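Local coordinates for putative protease (Parabacteroides distasonis ATCC 8503, PDB 3KD4), which is of unknown function but is probably an exported protease, and carries domains of two uncharacterised families, at residues Tyr228-Phe233 and Asp275-Leu280. Numbering follows the deposited sequence.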
ATOM      1  N   TYR A 228       6.453 -31.068  -1.664  1.00 29.43           N
ATOM      2  CA  TYR A 228       6.284 -32.247  -2.525  1.00 29.50           C
ATOM      3  C   TYR A 228       4.891 -32.328  -3.144  1.00 27.51           C
ATOM      4  O   TYR A 228       4.757 -32.478  -4.348  1.00 26.85           O
ATOM      5  CB  TYR A 228       6.578 -33.551  -1.763  1.00 30.14           C
ATOM      6  CG  TYR A 228       6.245 -34.761  -2.626  1.00 34.68           C
ATOM      7  CD1 TYR A 228       7.128 -35.197  -3.630  1.00 38.35           C
ATOM      8  CD2 TYR A 228       5.022 -35.417  -2.500  1.00 38.24           C
ATOM      9  CE1 TYR A 228       6.822 -36.271  -4.446  1.00 39.81           C
ATOM     10  CE2 TYR A 228       4.698 -36.490  -3.334  1.00 40.15           C
ATOM     11  CZ  TYR A 228       5.605 -36.912  -4.301  1.00 41.38           C
ATOM     12  OH  TYR A 228       5.303 -38.001  -5.121  1.00 45.44           O
ATOM     13  N   GLU A 229       3.866 -32.222  -2.313  1.00 25.84           N
ATOM     14  CA  GLU A 229       2.506 -32.265  -2.796  1.00 25.56           C
ATOM     15  C   GLU A 229       2.188 -31.122  -3.770  1.00 23.93           C
ATOM     16  O   GLU A 229       1.530 -31.336  -4.792  1.00 23.29           O
ATOM     17  CB  GLU A 229       1.511 -32.257  -1.645  1.00 25.81           C
ATOM     18  CG  GLU A 229       0.027 -32.005  -2.121  1.00 30.57           C
ATOM     19  CD  GLU A 229      -1.044 -32.208  -1.014  1.00 37.22           C
ATOM     20  OE1 GLU A 229      -0.707 -32.857   0.015  1.00 40.77           O
ATOM     21  OE2 GLU A 229      -2.206 -31.712  -1.178  1.00 37.00           O
ATOM     22  N   SER A 230       2.650 -29.922  -3.443  1.00 22.31           N
ATOM     23  CA  SER A 230       2.387 -28.751  -4.247  1.00 21.04           C
ATOM     24  C   SER A 230       2.992 -28.930  -5.645  1.00 20.77           C
ATOM     25  O   SER A 230       2.357 -28.628  -6.654  1.00 19.34           O
ATOM     26  CB  SER A 230       2.908 -27.503  -3.542  1.00 20.75           C
ATOM     27  OG  SER A 230       2.234 -27.278  -2.285  1.00 20.58           O
ATOM     28  N   LYS A 231       4.220 -29.443  -5.702  1.00 21.25           N
ATOM     29  CA  LYS A 231       4.861 -29.710  -6.976  1.00 21.17           C
ATOM     30  C   LYS A 231       4.131 -30.810  -7.759  1.00 20.90           C
ATOM     31  O   LYS A 231       3.926 -30.690  -8.945  1.00 20.74           O
ATOM     32  CB  LYS A 231       6.310 -30.117  -6.775  1.00 21.67           C
ATOM     33  CG  LYS A 231       7.208 -28.976  -6.245  1.00 23.88           C
ATOM     34  CD  LYS A 231       8.516 -29.528  -5.701  1.00 27.62           C
ATOM     35  CE  LYS A 231       9.424 -28.413  -5.209  1.00 30.70           C
ATOM     36  NZ  LYS A 231      10.665 -28.954  -4.564  1.00 35.15           N
ATOM     37  N   THR A 232       3.776 -31.892  -7.086  1.00 21.50           N
ATOM     38  CA  THR A 232       3.133 -33.031  -7.750  1.00 20.86           C
ATOM     39  C   THR A 232       1.790 -32.584  -8.248  1.00 20.59           C
ATOM     40  O   THR A 232       1.460 -32.828  -9.405  1.00 21.19           O
ATOM     41  CB  THR A 232       3.026 -34.257  -6.832  1.00 21.57           C
ATOM     42  OG1 THR A 232       4.341 -34.642  -6.417  1.00 21.32           O
ATOM     43  CG2 THR A 232       2.342 -35.448  -7.564  1.00 20.58           C
ATOM     44  N   PHE A 233       1.042 -31.881  -7.401  1.00 20.54           N
ATOM     45  CA  PHE A 233      -0.281 -31.345  -7.788  1.00 20.18           C
ATOM     46  C   PHE A 233      -0.203 -30.421  -9.003  1.00 20.56           C
ATOM     47  O   PHE A 233      -1.065 -30.486  -9.890  1.00 20.35           O
ATOM     48  CB  PHE A 233      -0.896 -30.614  -6.603  1.00 19.55           C
ATOM     49  CG  PHE A 233      -2.364 -30.273  -6.730  1.00 19.89           C
ATOM     50  CD1 PHE A 233      -3.243 -30.971  -7.562  1.00 18.95           C
ATOM     51  CD2 PHE A 233      -2.881 -29.268  -5.944  1.00 20.78           C
ATOM     52  CE1 PHE A 233      -4.591 -30.628  -7.605  1.00 20.21           C
ATOM     53  CE2 PHE A 233      -4.231 -28.924  -5.992  1.00 23.47           C
ATOM     54  CZ  PHE A 233      -5.092 -29.622  -6.818  1.00 20.51           C
ATOM     55  N   ASP A 275       5.018 -24.368   6.261  1.00 20.80           N
ATOM     56  CA  ASP A 275       5.330 -25.377   5.302  1.00 22.19           C
ATOM     57  C   ASP A 275       4.399 -25.244   4.087  1.00 21.57           C
ATOM     58  O   ASP A 275       3.192 -25.177   4.253  1.00 20.90           O
ATOM     59  CB  ASP A 275       5.119 -26.708   5.980  1.00 24.39           C
ATOM     60  CG  ASP A 275       5.293 -27.822   5.060  1.00 28.95           C
ATOM     61  OD1 ASP A 275       6.460 -28.187   4.863  1.00 40.07           O
ATOM     62  OD2 ASP A 275       4.277 -28.302   4.528  1.00 33.57           O
ATOM     63  N   ILE A 276       4.954 -25.217   2.874  1.00 20.78           N
ATOM     64  CA  ILE A 276       4.167 -24.815   1.713  1.00 21.39           C
ATOM     65  C   ILE A 276       2.991 -25.775   1.385  1.00 20.71           C
ATOM     66  O   ILE A 276       1.926 -25.327   0.953  1.00 18.69           O
ATOM     67  CB  ILE A 276       5.072 -24.546   0.509  1.00 21.83           C
ATOM     68  CG1 ILE A 276       5.800 -23.231   0.730  1.00 26.44           C
ATOM     69  CG2 ILE A 276       4.285 -24.257  -0.753  1.00 24.39           C
ATOM     70  CD1 ILE A 276       4.867 -21.993   0.608  1.00 24.60           C
ATOM     71  N   ASP A 277       3.185 -27.075   1.606  1.00 20.68           N
ATOM     72  CA  ASP A 277       2.079 -28.041   1.463  1.00 21.35           C
ATOM     73  C   ASP A 277       0.949 -27.786   2.473  1.00 21.73           C
ATOM     74  O   ASP A 277      -0.202 -28.035   2.190  1.00 23.04           O
ATOM     75  CB  ASP A 277       2.581 -29.485   1.584  1.00 21.03           C
ATOM     76  CG  ASP A 277       3.352 -29.947   0.361  1.00 21.95           C
ATOM     77  OD1 ASP A 277       3.451 -29.219  -0.670  1.00 19.68           O
ATOM     78  OD2 ASP A 277       3.895 -31.073   0.442  1.00 24.51           O
ATOM     79  N   THR A 278       1.286 -27.293   3.652  1.00 22.84           N
ATOM     80  CA  THR A 278       0.301 -26.952   4.667  1.00 23.50           C
ATOM     81  C   THR A 278      -0.490 -25.713   4.243  1.00 23.67           C
ATOM     82  O   THR A 278      -1.689 -25.641   4.466  1.00 22.60           O
ATOM     83  CB  THR A 278       1.008 -26.650   5.985  1.00 23.82           C
ATOM     84  OG1 THR A 278       1.710 -27.822   6.392  1.00 25.87           O
ATOM     85  CG2 THR A 278       0.045 -26.247   7.074  1.00 24.88           C
ATOM     86  N   VAL A 279       0.202 -24.732   3.647  1.00 23.94           N
ATOM     87  CA  VAL A 279      -0.461 -23.553   3.090  1.00 23.25           C
ATOM     88  C   VAL A 279      -1.506 -24.022   2.108  1.00 24.38           C
ATOM     89  O   VAL A 279      -2.684 -23.705   2.249  1.00 24.27           O
ATOM     90  CB  VAL A 279       0.524 -22.575   2.369  1.00 22.75           C
ATOM     91  CG1 VAL A 279      -0.258 -21.445   1.707  1.00 21.31           C
ATOM     92  CG2 VAL A 279       1.525 -22.017   3.348  1.00 20.51           C
ATOM     93  N   LEU A 280      -1.047 -24.801   1.139  1.00 25.91           N
ATOM     94  CA  LEU A 280      -1.892 -25.367   0.083  1.00 27.25           C
ATOM     95  C   LEU A 280      -3.157 -26.001   0.706  1.00 27.81           C
ATOM     96  O   LEU A 280      -4.262 -25.562   0.419  1.00 28.71           O
ATOM     97  CB  LEU A 280      -1.077 -26.360  -0.762  1.00 27.15           C
ATOM     98  CG  LEU A 280      -1.768 -27.117  -1.923  1.00 29.38           C
ATOM     99  CD1 LEU A 280      -2.169 -26.176  -3.074  1.00 30.55           C
ATOM    100  CD2 LEU A 280      -0.885 -28.247  -2.439  1.00 28.30           C
TER
HETATM  101  O   HOH W   1       6.614 -31.573   1.480  1.00 45.92           O
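The carboxylate of Asp277 closes on the first turn of helix 228-238, each oxygen gripping a different part of the backbone. Asp277 OD2 accepts from Glu229 N at 3.0 Å, on the syn side but 31° out of the carboxylate plane. Asp277 OD1 takes two donors from one residue: Ser230 N comes at 3.0 Å from above that plane, and Ser230 OG reaches the anti side at 2.8 Å. Both serine groups can serve one oxygen because OG sits beside its own backbone N, anti to the carbonyl carbon (chi1 -63°). A water accepting from Tyr228 N donates in turn to OD2, so the first three amides of the turn are engaged directly or through solvent. With an alanine at Asp277, the amides of Glu229 and Ser230 would probably lose their acceptor and the Ser230 hydroxyl its side-chain mate. Beyond these hydrogen bonds, Leu280 lies one turn further along helix 276-282. Leu280 CD2 packs 3.3 Å from Ser230 OG and touches both Glu229 CG, at 3.9 Å, and Phe233 CD2, at 4.2 Å. The extended Glu229 chain continues past this methyl to a salt bridge with Arg281, while Leu293 of helix 287-300 backs Ser230 and Ile276. The axes of 228-233 and 276-280 pass 8.6 Å apart at their closest, with 61° between their directions. An acidic group from another helix thus accepts from amides at the N-terminal end of a helix, where the helix dipole would be expected to favour its negative charge.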